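Local coordinates for heme oxygenase (Chlamydomonas reinhardtii, PDB 4RAJ), which probably catalyses the oxygen-dependent opening of heme to biliverdin, as in other heme oxygenases, and is seen here in its heme-free form, at residues G108-W111 with Q112-G116; G181-N184 with N185-R188; A27-K30 with I31-S35; V172-A175 with A176-T180; F191-Q194 with F195-G199. One frame throughout, in Å; residues are numbered along the deposited sequence.

Contact 1: G108-W111 with Q112-G116; sequences GATW and QAQLG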
loop_
_atom_site.group_PDB
_atom_site.type_symbol
_atom_site.label_atom_id
_atom_site.label_comp_id
_atom_site.label_asym_id
_atom_site.label_seq_id
_atom_site.Cartn_x
_atom_site.Cartn_y
_atom_site.Cartn_z
ATOM N N GLY A 108 -1.006 21.134 -5.746
ATOM C CA GLY A 108 -0.192 22.214 -6.276
ATOM C C GLY A 108 0.995 22.575 -5.405
ATOM O O GLY A 108 1.513 21.745 -4.670
ATOM N N ALA A 109 1.417 23.831 -5.483
ATOM C CA ALA A 109 2.712 24.242 -4.940
ATOM C C ALA A 109 2.897 23.938 -3.450
ATOM O O ALA A 109 3.978 23.522 -3.024
ATOM C CB ALA A 109 2.926 25.732 -5.193
ATOM N N THR A 110 1.841 24.134 -2.665
ATOM C CA THR A 110 1.949 23.966 -1.215
ATOM C C THR A 110 1.409 22.627 -0.739
ATOM O O THR A 110 0.973 22.502 0.404
ATOM C CB THR A 110 1.223 25.087 -0.488
ATOM O OG1 THR A 110 -0.162 25.071 -0.862
ATOM C CG2 THR A 110 1.847 26.437 -0.871
ATOM N N TRP A 111 1.484 21.609 -1.596
ATOM C CA TRP A 111 0.990 20.279 -1.232
ATOM C C TRP A 111 1.515 19.775 0.120
ATOM O O TRP A 111 0.764 19.191 0.900
ATOM C CB TRP A 111 1.327 19.252 -2.328
ATOM C CG TRP A 111 2.785 18.975 -2.569
ATOM C CD1 TRP A 111 3.600 19.607 -3.461
ATOM C CD2 TRP A 111 3.589 17.967 -1.939
ATOM N NE1 TRP A 111 4.864 19.069 -3.419
ATOM C CE2 TRP A 111 4.889 18.066 -2.487
ATOM C CE3 TRP A 111 3.344 17.007 -0.955
ATOM C CZ2 TRP A 111 5.934 17.237 -2.090
ATOM C CZ3 TRP A 111 4.384 16.182 -0.561
ATOM C CH2 TRP A 111 5.661 16.300 -1.130
ATOM N N GLN A 112 2.786 20.015 0.412
ATOM C CA GLN A 112 3.357 19.453 1.627
ATOM C C GLN A 112 2.719 20.052 2.875
ATOM O O GLN A 112 2.395 19.323 3.817
ATOM C CB GLN A 112 4.867 19.649 1.642
ATOM C CG GLN A 112 5.576 18.875 2.717
ATOM C CD GLN A 112 7.039 18.715 2.391
ATOM O OE1 GLN A 112 7.759 19.700 2.242
ATOM N NE2 GLN A 112 7.486 17.474 2.260
ATOM N N ALA A 113 2.517 21.369 2.879
ATOM C CA ALA A 113 1.770 22.012 3.957
ATOM C C ALA A 113 0.326 21.528 4.038
ATOM O O ALA A 113 -0.195 21.349 5.138
ATOM C CB ALA A 113 1.793 23.514 3.800
ATOM N N GLN A 114 -0.325 21.321 2.891
ATOM C CA GLN A 114 -1.732 20.915 2.924
ATOM C C GLN A 114 -1.895 19.492 3.444
ATOM O O GLN A 114 -2.991 19.109 3.842
ATOM C CB GLN A 114 -2.412 21.022 1.557
ATOM C CG GLN A 114 -1.973 22.179 0.695
ATOM C CD GLN A 114 -2.968 22.566 -0.392
ATOM O OE1 GLN A 114 -3.639 21.711 -0.963
ATOM N NE2 GLN A 114 -2.962 23.841 -0.772
ATOM N N LEU A 115 -0.827 18.702 3.441
ATOM C CA LEU A 115 -0.907 17.365 4.022
ATOM C C LEU A 115 -0.977 17.425 5.549
ATOM O O LEU A 115 -1.315 16.433 6.193
ATOM C CB LEU A 115 0.279 16.504 3.593
ATOM C CG LEU A 115 0.318 16.070 2.127
ATOM C CD1 LEU A 115 1.350 14.969 1.945
ATOM C CD2 LEU A 115 -1.056 15.614 1.655
ATOM N N GLY A 116 -0.650 18.581 6.119
ATOM C CA GLY A 116 -0.812 18.803 7.549
ATOM C C GLY A 116 0.195 18.081 8.422
ATOM O O GLY A 116 1.368 17.997 8.094
HETATM O O HOH W 1 4.801 21.770 -0.888
#
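Trp111 holds its CG between its own backbone N and carbonyl carbon, chi1 65°, and this torsion folds the indole back over the start of the next residue, so that Gln112 comes to lie over one ring face. The setting is a single short helical turn, 111-114, that follows helix 96-107 after a break at Gly108, whose phi is positive. Gln112 CB sits above the six-membered ring of Trp111, 4.1 Å from its centroid and 12° off the normal, a CH-pi contact over the face. Leu115 meets the rim instead: its CD1 lies near the ring plane, 4.1 Å from Trp111 CE3. Beyond this turn, the indole rests on Lys100, Val103 and Gln104 of helix 96-107, which ties the small helix back to the longer one. With an alanine at Trp111, Gln112 CB and Leu115 CD1 would probably lose the surface they pack on, and the turn would be less firmly fixed against helix 96-107.

Thr110 stands at the N-cap, but its hydroxyl makes no capping bond. Its carbonyl O takes the backbone N of Gln114 at 3.0 Å, and Gln114 CG leans against the same oxygen. The amide of Gln114 then reaches back, NE2 to Thr110 OG1 at 3.1 Å, a weak bond with a bent N-H angle of 124°. A water lying over the indole, toward its rim, donates to Ala109 O at 2.9 Å and accepts from Gln112 N at 3.0 Å.

Contact 2: G181-N184 with N185-R188; sequences GESN and NTLR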
loop_
_atom_site.group_PDB
_atom_site.type_symbol
_atom_site.label_atom_id
_atom_site.label_comp_id
_atom_site.label_asym_id
_atom_site.label_seq_id
_atom_site.Cartn_x
_atom_site.Cartn_y
_atom_site.Cartn_z
ATOM N N GLY A 181 3.660 0.284 -17.490
ATOM C CA GLY A 181 4.685 -0.589 -18.038
ATOM C C GLY A 181 4.226 -2.037 -17.985
ATOM O O GLY A 181 3.383 -2.458 -18.765
ATOM N N GLU A 182 4.784 -2.804 -17.054
ATOM C CA GLU A 182 4.266 -4.136 -16.748
ATOM C C GLU A 182 2.811 -4.037 -16.281
ATOM O O GLU A 182 2.479 -3.160 -15.490
ATOM C CB GLU A 182 5.116 -4.799 -15.660
ATOM C CG GLU A 182 4.941 -6.300 -15.541
ATOM C CD GLU A 182 5.651 -7.060 -16.640
ATOM O OE1 GLU A 182 6.902 -7.074 -16.643
ATOM O OE2 GLU A 182 4.959 -7.639 -17.503
ATOM N N SER A 183 1.946 -4.938 -16.739
ATOM C CA SER A 183 0.532 -4.852 -16.357
ATOM C C SER A 183 0.337 -5.139 -14.871
ATOM O O SER A 183 1.113 -5.883 -14.277
ATOM C CB SER A 183 -0.315 -5.820 -17.169
ATOM O OG SER A 183 -0.032 -7.166 -16.804
ATOM N N ASN A 184 -0.709 -4.561 -14.286
ATOM C CA ASN A 184 -1.038 -4.831 -12.889
ATOM C C ASN A 184 -1.267 -6.326 -12.673
ATOM O O ASN A 184 -0.811 -6.901 -11.685
ATOM C CB ASN A 184 -2.267 -4.009 -12.435
ATOM C CG ASN A 184 -3.488 -4.191 -13.339
ATOM O OD1 ASN A 184 -3.368 -4.400 -14.546
ATOM N ND2 ASN A 184 -4.678 -4.099 -12.748
ATOM N N ASN A 185 -1.944 -6.961 -13.624
ATOM C CA ASN A 185 -2.225 -8.389 -13.516
ATOM C C ASN A 185 -0.960 -9.236 -13.491
ATOM O O ASN A 185 -0.855 -10.167 -12.696
ATOM C CB ASN A 185 -3.129 -8.837 -14.659
ATOM C CG ASN A 185 -4.458 -8.122 -14.648
ATOM O OD1 ASN A 185 -5.130 -8.051 -13.614
ATOM N ND2 ASN A 185 -4.851 -7.586 -15.799
ATOM N N THR A 186 0.000 -8.908 -14.352
ATOM C CA THR A 186 1.252 -9.662 -14.385
ATOM C C THR A 186 2.051 -9.448 -13.100
ATOM O O THR A 186 2.580 -10.405 -12.529
ATOM C CB THR A 186 2.106 -9.280 -15.622
ATOM O OG1 THR A 186 1.407 -9.655 -16.815
ATOM C CG2 THR A 186 3.459 -9.992 -15.602
ATOM N N LEU A 187 2.122 -8.203 -12.634
ATOM C CA LEU A 187 2.896 -7.894 -11.427
ATOM C C LEU A 187 2.335 -8.626 -10.225
ATOM O O LEU A 187 3.064 -9.192 -9.405
ATOM C CB LEU A 187 2.900 -6.389 -11.155
ATOM C CG LEU A 187 3.690 -5.560 -12.172
ATOM C CD1 LEU A 187 3.266 -4.100 -12.079
ATOM C CD2 LEU A 187 5.171 -5.704 -11.891
ATOM N N ARG A 188 1.018 -8.627 -10.132
ATOM C CA ARG A 188 0.365 -9.252 -8.995
ATOM C C ARG A 188 0.549 -10.775 -9.016
ATOM O O ARG A 188 0.886 -11.360 -7.987
ATOM C CB ARG A 188 -1.106 -8.850 -8.956
ATOM C CG ARG A 188 -2.008 -9.856 -8.331
ATOM C CD ARG A 188 -3.301 -9.228 -7.841
ATOM N NE ARG A 188 -3.685 -9.905 -6.606
ATOM C CZ ARG A 188 -4.698 -9.556 -5.826
ATOM N NH1 ARG A 188 -5.453 -8.543 -6.171
ATOM N NH2 ARG A 188 -4.968 -10.233 -4.712
HETATM O O HOH W 2 2.443 -7.159 -18.254
#
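Ser183 and Thr186 face one another across the first turn of helix 184-200, and their side chains set the pattern of the contact. Ser183 is the N-cap: with OG between its own N and carbonyl carbon, chi1 69°, the oxygen comes under the open end of the helix and accepts from Thr186 N at 3.0 Å, a fairly straight bond. Thr186 turns its hydroxyl toward the same place, OG1 2.9 Å from Ser183 OG, while its methyl CG2 goes the other way, to Glu182.

Glu182 crosses Thr186 at about a right angle. Its chain bends at chi2, 76°, which carries the carboxylate over that methyl, OE2 3.4 Å from Thr186 CG2. Nearer the backbone, Glu182 CG lies obliquely against Leu187 CG, 3.7 Å away, so the stem of the acidic side chain packs on Leu187 while its carboxylate covers the Thr186 methyl and takes a water. This water joins the three polar groups, donating to Glu182 OE2 at 2.7 Å, accepting from Ser183 N at 2.7 Å and meeting Thr186 OG1 as well. Asn184 and Asn185 lie side by side, pointing the same way, with their amide planes 38° apart. The regular helix pattern starts here, Leu187 N donating to Ser183 O at 3.0 Å.

The N-terminus of helix 184-200 is thus capped where the loop from helix 155-165 enters it. Asn184 ND2 bonds to Ala152 O just past helix 140-151, and Leu187 packs inward on Leu93 and Tyr179 of the neighbouring loops.

Contact 3: A27-K30 with I31-S35; sequences ASRK and IHNVS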
loop_
_atom_site.group_PDB
_atom_site.type_symbol
_atom_site.label_atom_id
_atom_site.label_comp_id
_atom_site.label_asym_id
_atom_site.label_seq_id
_atom_site.Cartn_x
_atom_site.Cartn_y
_atom_site.Cartn_z
ATOM N N ALA A 27 -7.214 -15.916 6.730
ATOM C CA ALA A 27 -7.104 -15.337 8.060
ATOM C C ALA A 27 -7.550 -13.873 8.078
ATOM O O ALA A 27 -8.074 -13.396 9.084
ATOM C CB ALA A 27 -5.690 -15.461 8.571
ATOM N N SER A 28 -7.354 -13.163 6.967
ATOM C CA SER A 28 -7.665 -11.733 6.937
ATOM C C SER A 28 -9.074 -11.414 6.445
ATOM O O SER A 28 -9.422 -10.244 6.286
ATOM C CB SER A 28 -6.650 -10.980 6.071
ATOM O OG SER A 28 -6.720 -11.386 4.712
ATOM N N ARG A 29 -9.884 -12.446 6.224
ATOM C CA ARG A 29 -11.214 -12.265 5.649
ATOM C C ARG A 29 -12.068 -11.264 6.435
ATOM O O ARG A 29 -12.651 -10.352 5.848
ATOM C CB ARG A 29 -11.941 -13.606 5.553
ATOM C CG ARG A 29 -13.240 -13.540 4.763
ATOM C CD ARG A 29 -14.100 -14.778 4.977
ATOM N NE ARG A 29 -14.642 -14.842 6.333
ATOM C CZ ARG A 29 -15.748 -14.216 6.730
ATOM N NH1 ARG A 29 -16.437 -13.473 5.874
ATOM N NH2 ARG A 29 -16.164 -14.332 7.984
ATOM N N LYS A 30 -12.122 -11.416 7.754
ATOM C CA LYS A 30 -12.960 -10.562 8.592
ATOM C C LYS A 30 -12.471 -9.105 8.678
ATOM O O LYS A 30 -13.277 -8.175 8.651
ATOM C CB LYS A 30 -13.075 -11.151 10.000
ATOM C CG LYS A 30 -14.108 -12.265 10.120
ATOM C CD LYS A 30 -14.409 -12.585 11.582
ATOM C CE LYS A 30 -13.218 -13.242 12.270
ATOM N NZ LYS A 30 -13.622 -14.065 13.449
ATOM N N ILE A 31 -11.163 -8.905 8.793
ATOM C CA ILE A 31 -10.630 -7.552 8.893
ATOM C C ILE A 31 -10.643 -6.888 7.508
ATOM O O ILE A 31 -10.751 -5.668 7.408
ATOM C CB ILE A 31 -9.198 -7.541 9.510
ATOM C CG1 ILE A 31 -8.790 -6.125 9.928
ATOM C CG2 ILE A 31 -8.177 -8.184 8.578
ATOM C CD1 ILE A 31 -9.709 -5.525 10.964
ATOM N N HIS A 32 -10.571 -7.688 6.446
ATOM C CA HIS A 32 -10.682 -7.153 5.084
ATOM C C HIS A 32 -12.078 -6.575 4.882
ATOM O O HIS A 32 -12.225 -5.474 4.372
ATOM C CB HIS A 32 -10.390 -8.227 4.031
ATOM C CG HIS A 32 -9.902 -7.681 2.722
ATOM N ND1 HIS A 32 -10.035 -6.354 2.369
ATOM C CD2 HIS A 32 -9.284 -8.286 1.679
ATOM C CE1 HIS A 32 -9.520 -6.167 1.167
ATOM N NE2 HIS A 32 -9.059 -7.323 0.725
ATOM N N ASN A 33 -13.103 -7.306 5.313
ATOM C CA ASN A 33 -14.470 -6.791 5.249
ATOM C C ASN A 33 -14.650 -5.524 6.082
ATOM O O ASN A 33 -15.322 -4.586 5.660
ATOM C CB ASN A 33 -15.468 -7.855 5.694
ATOM C CG ASN A 33 -15.456 -9.069 4.791
ATOM O OD1 ASN A 33 -14.917 -9.021 3.686
ATOM N ND2 ASN A 33 -16.046 -10.169 5.257
ATOM N N VAL A 34 -14.045 -5.493 7.263
ATOM C CA VAL A 34 -14.054 -4.279 8.073
ATOM C C VAL A 34 -13.405 -3.105 7.316
ATOM O O VAL A 34 -13.932 -1.985 7.285
ATOM C CB VAL A 34 -13.319 -4.490 9.404
ATOM C CG1 VAL A 34 -13.087 -3.157 10.095
ATOM C CG2 VAL A 34 -14.110 -5.443 10.312
ATOM N N SER A 35 -12.263 -3.365 6.699
ATOM C CA SER A 35 -11.546 -2.320 5.967
ATOM C C SER A 35 -12.355 -1.759 4.795
ATOM O O SER A 35 -12.454 -0.552 4.593
ATOM C CB SER A 35 -10.233 -2.878 5.450
ATOM O OG SER A 35 -9.310 -3.033 6.492
#
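Ser28 and His32 make the close part of this contact, the first turn of helix 29-47, which sets off from Ser28 at the N-cap directly after helix 20-27. Ser28 O takes the backbone N of His32 at 2.8 Å, and the same oxygen has Ile31 CG2 against it at 3.3 Å. That methyl is brought there by the torsion of Ile31, whose CG1 swings anti to the backbone N, chi1 -166°, and leaves CG2 on the side of Ser28. The hydroxyl of Ser28 caps nothing here; it is held by His214 and by Leu24 O, and its side chain touches Leu215, so this side of the turn is pressed against helix 204-227. His32 and Ser35 continue the same side: their side chains meet Phe218, and Ser35 belongs to the pocket holding a polyether molecule, probably from the crystallisation liquor.

On the exposed side the fit is looser. Arg29 sends its chain out and bends it at chi3, 69°, so that the guanidinium comes obliquely beside the amide of Asn33 with the two planes 70° apart. Arg29 NH1 and Asn33 ND2 are 3.4 Å apart, but both are donors, so this is proximity and not a bond. Lys30 also bends away from the turn, and what it gives Val34 comes from the backbone: Lys30 O accepts from Val34 N at 3.1 Å, and the methyl Val34 CG2 rests 3.3 Å from that same carbonyl oxygen.

Contact 4: V172-A175 with A176-T180; sequences VGTA and AFDYT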
loop_
_atom_site.group_PDB
_atom_site.type_symbol
_atom_site.label_atom_id
_atom_site.label_comp_id
_atom_site.label_asym_id
_atom_site.label_seq_id
_atom_site.Cartn_x
_atom_site.Cartn_y
_atom_site.Cartn_z
ATOM N N VAL A 172 -3.599 11.735 -16.360
ATOM C CA VAL A 172 -3.319 12.569 -15.194
ATOM C C VAL A 172 -4.276 12.245 -14.051
ATOM O O VAL A 172 -5.452 11.930 -14.292
ATOM C CB VAL A 172 -3.458 14.076 -15.519
ATOM C CG1 VAL A 172 -2.829 14.901 -14.427
ATOM C CG2 VAL A 172 -2.828 14.414 -16.855
ATOM N N GLY A 173 -3.788 12.307 -12.813
ATOM C CA GLY A 173 -4.693 12.258 -11.671
ATOM C C GLY A 173 -4.916 10.914 -11.012
ATOM O O GLY A 173 -5.494 10.855 -9.922
ATOM N N THR A 174 -4.482 9.830 -11.657
ATOM C CA THR A 174 -4.584 8.516 -11.019
ATOM C C THR A 174 -3.278 7.752 -11.079
ATOM O O THR A 174 -3.280 6.522 -11.198
ATOM C CB THR A 174 -5.708 7.648 -11.653
ATOM O OG1 THR A 174 -5.391 7.335 -13.019
ATOM C CG2 THR A 174 -7.067 8.374 -11.589
ATOM N N ALA A 175 -2.157 8.471 -10.998
ATOM C CA ALA A 175 -0.846 7.829 -11.118
ATOM C C ALA A 175 -0.585 6.835 -9.979
ATOM O O ALA A 175 0.155 5.866 -10.156
ATOM C CB ALA A 175 0.266 8.881 -11.177
ATOM N N ALA A 176 -1.210 7.068 -8.829
ATOM C CA ALA A 176 -1.112 6.142 -7.696
ATOM C C ALA A 176 -1.607 4.748 -8.071
ATOM O O ALA A 176 -1.148 3.746 -7.515
ATOM C CB ALA A 176 -1.908 6.672 -6.501
ATOM N N PHE A 177 -2.553 4.702 -9.008
ATOM C CA PHE A 177 -3.217 3.466 -9.417
ATOM C C PHE A 177 -2.874 3.024 -10.852
ATOM O O PHE A 177 -3.471 2.076 -11.370
ATOM C CB PHE A 177 -4.732 3.647 -9.291
ATOM C CG PHE A 177 -5.160 4.152 -7.938
ATOM C CD1 PHE A 177 -5.144 3.312 -6.841
ATOM C CD2 PHE A 177 -5.565 5.470 -7.767
ATOM C CE1 PHE A 177 -5.527 3.782 -5.594
ATOM C CE2 PHE A 177 -5.954 5.942 -6.525
ATOM C CZ PHE A 177 -5.934 5.102 -5.439
ATOM N N ASP A 178 -1.922 3.699 -11.485
ATOM C CA ASP A 178 -1.581 3.383 -12.874
ATOM C C ASP A 178 -0.433 2.371 -12.987
ATOM O O ASP A 178 0.501 2.372 -12.178
ATOM C CB ASP A 178 -1.198 4.646 -13.649
ATOM C CG ASP A 178 -2.376 5.590 -13.876
ATOM O OD1 ASP A 178 -3.559 5.187 -13.737
ATOM O OD2 ASP A 178 -2.105 6.758 -14.189
ATOM N N TYR A 179 -0.514 1.526 -14.012
ATOM C CA TYR A 179 0.525 0.545 -14.309
ATOM C C TYR A 179 0.813 0.596 -15.796
ATOM O O TYR A 179 0.321 -0.228 -16.563
ATOM C CB TYR A 179 0.090 -0.864 -13.881
ATOM C CG TYR A 179 -0.090 -0.946 -12.372
ATOM C CD1 TYR A 179 -1.281 -0.524 -11.776
ATOM C CD2 TYR A 179 0.925 -1.420 -11.552
ATOM C CE1 TYR A 179 -1.453 -0.563 -10.391
ATOM C CE2 TYR A 179 0.762 -1.472 -10.157
ATOM C CZ TYR A 179 -0.431 -1.038 -9.592
ATOM O OH TYR A 179 -0.616 -1.066 -8.223
ATOM N N THR A 180 1.616 1.572 -16.197
ATOM C CA THR A 180 1.799 1.872 -17.615
ATOM C C THR A 180 2.930 1.072 -18.277
ATOM O O THR A 180 3.137 1.179 -19.489
ATOM C CB THR A 180 2.080 3.360 -17.811
ATOM O OG1 THR A 180 3.317 3.684 -17.167
ATOM C CG2 THR A 180 0.961 4.185 -17.197
HETATM O O HOH W 3 -3.139 9.407 -14.185
HETATM O O HOH W 4 2.402 5.120 -11.502
#
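Thr174 and Asp178 meet at about a right angle, hydroxyl to carboxylate. Thr174 OG1 donates to Asp178 OD1 at 2.9 Å, reaching it on the syn side, 24° out of the carboxylate plane. Thr174 holds that hydroxyl between its backbone N and carbonyl carbon, chi1 65°, which turns it in toward the acid. The second oxygen, Asp178 OD2, receives a bond from a water at 2.8 Å, and this water accepts in turn from Thr174 N at 2.9 Å, so the carboxylate holds Thr174 directly at the hydroxyl and, through the water, at the backbone N.

The backbone between them folds into a tight turn. Phe177 N reaches Thr174 O at 2.9 Å, standing well above the carbonyl plane and not on a lone pair, and a longer, weak bond runs from Asp178 N to Ala175 O. Another water donates to Ala175 O at 2.7 Å. Phe177 has Ala176 CB over one face of its ring.

Further out, helix 155-165 positions the pair: Lys159 forms a salt bridge to Asp178 OD1, and Arg163 bonds to Thr174 OG1. Asp102 of helix 96-107 takes the N-H groups of both Ala175 and Ala176. An asparagine in place of Asp178 would probably leave Lys159 without its matching charge, and a single acceptor oxygen where two now serve the Thr174 hydroxyl and the water.

Altogether this is a compact turn in the long connection between helices 155-165 and 184-200 of the all-helical heme oxygenase fold, anchored by charged and polar side chains of helices 96-107 and 155-165, with Phe177 inserted among helices 50-76, 140-151 and 155-165.

Contact 5: F191-Q194 with F195-G199; sequences FKKQ and FDEWG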
loop_
_atom_site.group_PDB
_atom_site.type_symbol
_atom_site.label_atom_id
_atom_site.label_comp_id
_atom_site.label_asym_id
_atom_site.label_seq_id
_atom_site.Cartn_x
_atom_site.Cartn_y
_atom_site.Cartn_z
ATOM N N PHE A 191 4.275 -11.817 -8.284
ATOM C CA PHE A 191 4.624 -11.703 -6.873
ATOM C C PHE A 191 3.982 -12.832 -6.076
ATOM O O PHE A 191 4.630 -13.436 -5.226
ATOM C CB PHE A 191 4.206 -10.358 -6.290
ATOM C CG PHE A 191 4.615 -10.195 -4.858
ATOM C CD1 PHE A 191 3.779 -10.612 -3.826
ATOM C CD2 PHE A 191 5.872 -9.697 -4.542
ATOM C CE1 PHE A 191 4.174 -10.499 -2.495
ATOM C CE2 PHE A 191 6.276 -9.590 -3.211
ATOM C CZ PHE A 191 5.420 -9.984 -2.192
ATOM N N LYS A 192 2.707 -13.105 -6.338
ATOM C CA LYS A 192 2.010 -14.172 -5.624
ATOM C C LYS A 192 2.708 -15.514 -5.782
ATOM O O LYS A 192 2.916 -16.233 -4.813
ATOM C CB LYS A 192 0.572 -14.326 -6.107
ATOM C CG LYS A 192 -0.426 -13.430 -5.452
ATOM C CD LYS A 192 -1.753 -14.149 -5.472
ATOM C CE LYS A 192 -2.850 -13.322 -4.864
ATOM N NZ LYS A 192 -3.536 -12.549 -5.932
ATOM N N LYS A 193 3.048 -15.849 -7.016
ATOM C CA LYS A 193 3.697 -17.122 -7.309
ATOM C C LYS A 193 5.007 -17.267 -6.552
ATOM O O LYS A 193 5.261 -18.294 -5.919
ATOM C CB LYS A 193 3.939 -17.255 -8.814
ATOM C CG LYS A 193 4.633 -18.542 -9.234
ATOM C CD LYS A 193 4.277 -18.893 -10.675
ATOM C CE LYS A 193 5.088 -20.068 -11.173
ATOM N NZ LYS A 193 6.535 -19.731 -11.164
ATOM N N GLN A 194 5.836 -16.231 -6.597
ATOM C CA GLN A 194 7.102 -16.278 -5.884
ATOM C C GLN A 194 6.914 -16.243 -4.369
ATOM O O GLN A 194 7.629 -16.931 -3.649
ATOM C CB GLN A 194 8.014 -15.134 -6.303
ATOM C CG GLN A 194 9.370 -15.198 -5.620
ATOM C CD GLN A 194 10.395 -14.295 -6.262
ATOM O OE1 GLN A 194 10.064 -13.457 -7.102
ATOM N NE2 GLN A 194 11.654 -14.466 -5.877
ATOM N N PHE A 195 5.972 -15.433 -3.893
ATOM C CA PHE A 195 5.688 -15.346 -2.459
ATOM C C PHE A 195 5.285 -16.710 -1.902
ATOM O O PHE A 195 5.711 -17.102 -0.815
ATOM C CB PHE A 195 4.588 -14.312 -2.192
ATOM C CG PHE A 195 4.390 -13.976 -0.730
ATOM C CD1 PHE A 195 5.403 -13.386 0.010
ATOM C CD2 PHE A 195 3.174 -14.207 -0.118
ATOM C CE1 PHE A 195 5.213 -13.056 1.348
ATOM C CE2 PHE A 195 2.982 -13.877 1.217
ATOM C CZ PHE A 195 4.006 -13.302 1.945
ATOM N N ASP A 196 4.480 -17.444 -2.663
ATOM C CA ASP A 196 4.057 -18.775 -2.243
ATOM C C ASP A 196 5.198 -19.789 -2.280
ATOM O O ASP A 196 5.322 -20.620 -1.376
ATOM C CB ASP A 196 2.896 -19.259 -3.108
ATOM C CG ASP A 196 1.553 -18.814 -2.571
ATOM O OD1 ASP A 196 1.482 -18.426 -1.381
ATOM O OD2 ASP A 196 0.562 -18.872 -3.324
ATOM N N GLU A 197 6.036 -19.717 -3.312
ATOM C CA GLU A 197 7.160 -20.648 -3.430
ATOM C C GLU A 197 8.226 -20.398 -2.379
ATOM O O GLU A 197 8.740 -21.329 -1.762
ATOM C CB GLU A 197 7.783 -20.561 -4.821
ATOM C CG GLU A 197 7.185 -21.541 -5.792
ATOM C CD GLU A 197 7.443 -21.162 -7.228
ATOM O OE1 GLU A 197 8.426 -20.429 -7.482
ATOM O OE2 GLU A 197 6.654 -21.594 -8.096
ATOM N N TRP A 198 8.565 -19.131 -2.191
ATOM C CA TRP A 198 9.548 -18.758 -1.190
ATOM C C TRP A 198 8.999 -19.032 0.225
ATOM O O TRP A 198 9.700 -19.577 1.092
ATOM C CB TRP A 198 9.934 -17.287 -1.367
ATOM C CG TRP A 198 10.680 -16.727 -0.207
ATOM C CD1 TRP A 198 12.028 -16.779 0.008
ATOM C CD2 TRP A 198 10.121 -16.026 0.908
ATOM N NE1 TRP A 198 12.343 -16.157 1.190
ATOM C CE2 TRP A 198 11.189 -15.681 1.763
ATOM C CE3 TRP A 198 8.819 -15.648 1.265
ATOM C CZ2 TRP A 198 10.996 -14.986 2.963
ATOM C CZ3 TRP A 198 8.627 -14.956 2.457
ATOM C CH2 TRP A 198 9.714 -14.628 3.285
ATOM N N GLY A 199 7.735 -18.676 0.440
ATOM C CA GLY A 199 7.113 -18.810 1.747
ATOM C C GLY A 199 7.078 -20.257 2.223
ATOM O O GLY A 199 7.315 -20.539 3.391
HETATM O O HOH W 5 4.144 -20.581 -6.393
#
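Lys193 O is gripped twice: Glu197 N donates to it at 3.1 Å in the regular helical bond, and a water donates at 2.6 Å. That water also gives a weak bond to Glu197 OE2, bridging carbonyl and carboxylate on the outer side of the helix. The two side chains run alongside each other. Lys193 stretches out from a CG anti to its backbone N, chi1 179°, and bends only at its last torsion, which brings NZ to Glu197 OE2 at 3.6 Å, a long salt bridge one turn apart.

This is the second half of helix 184-200, with a polar outer side and an aromatic inner one. On the inner side Phe191 and Phe195 lie side by side, their ring planes 19° apart but displaced along one another with little overlap, centroids 5.5 Å from each other. Their nearest side-chain atoms are Phe191 CE1 and Phe195 CB, 3.8 Å apart. Helix 140-151 takes up both rings, Phe191 on Val144 and Leu149, Phe195 on Leu141 and Tyr145. One turn on, Trp198 N donates to Gln194 O at 2.8 Å, while the indole nitrogen of Trp198 bonds to Asp81 and Gln194 NE2 to Lys84 O.

How the contacts relate
Contacts 2 and 5 share helix 184-200, contact 2 at its capped beginning and contact 5 further along, with centres 15 Å apart. Contact 4 lies just before them in the chain and touches contact 2: Tyr179 packs on it through CD2, 3.6 Å from Leu187 CD1, and through CD1, 3.7 Å from Asn184 CB. Contact 1 stands apart at one end of the molecule, its centre 38 Å from that of contact 5 across the middle of the chain. Contact 3, on helix 29-47, borders the polyether pocket through Ser35, and the side chains of His32 and of Phe177 in contact 4 each come about 5 Å from a bound polyether, although the nearest atoms of contacts 3 and 4 are about 13 Å apart.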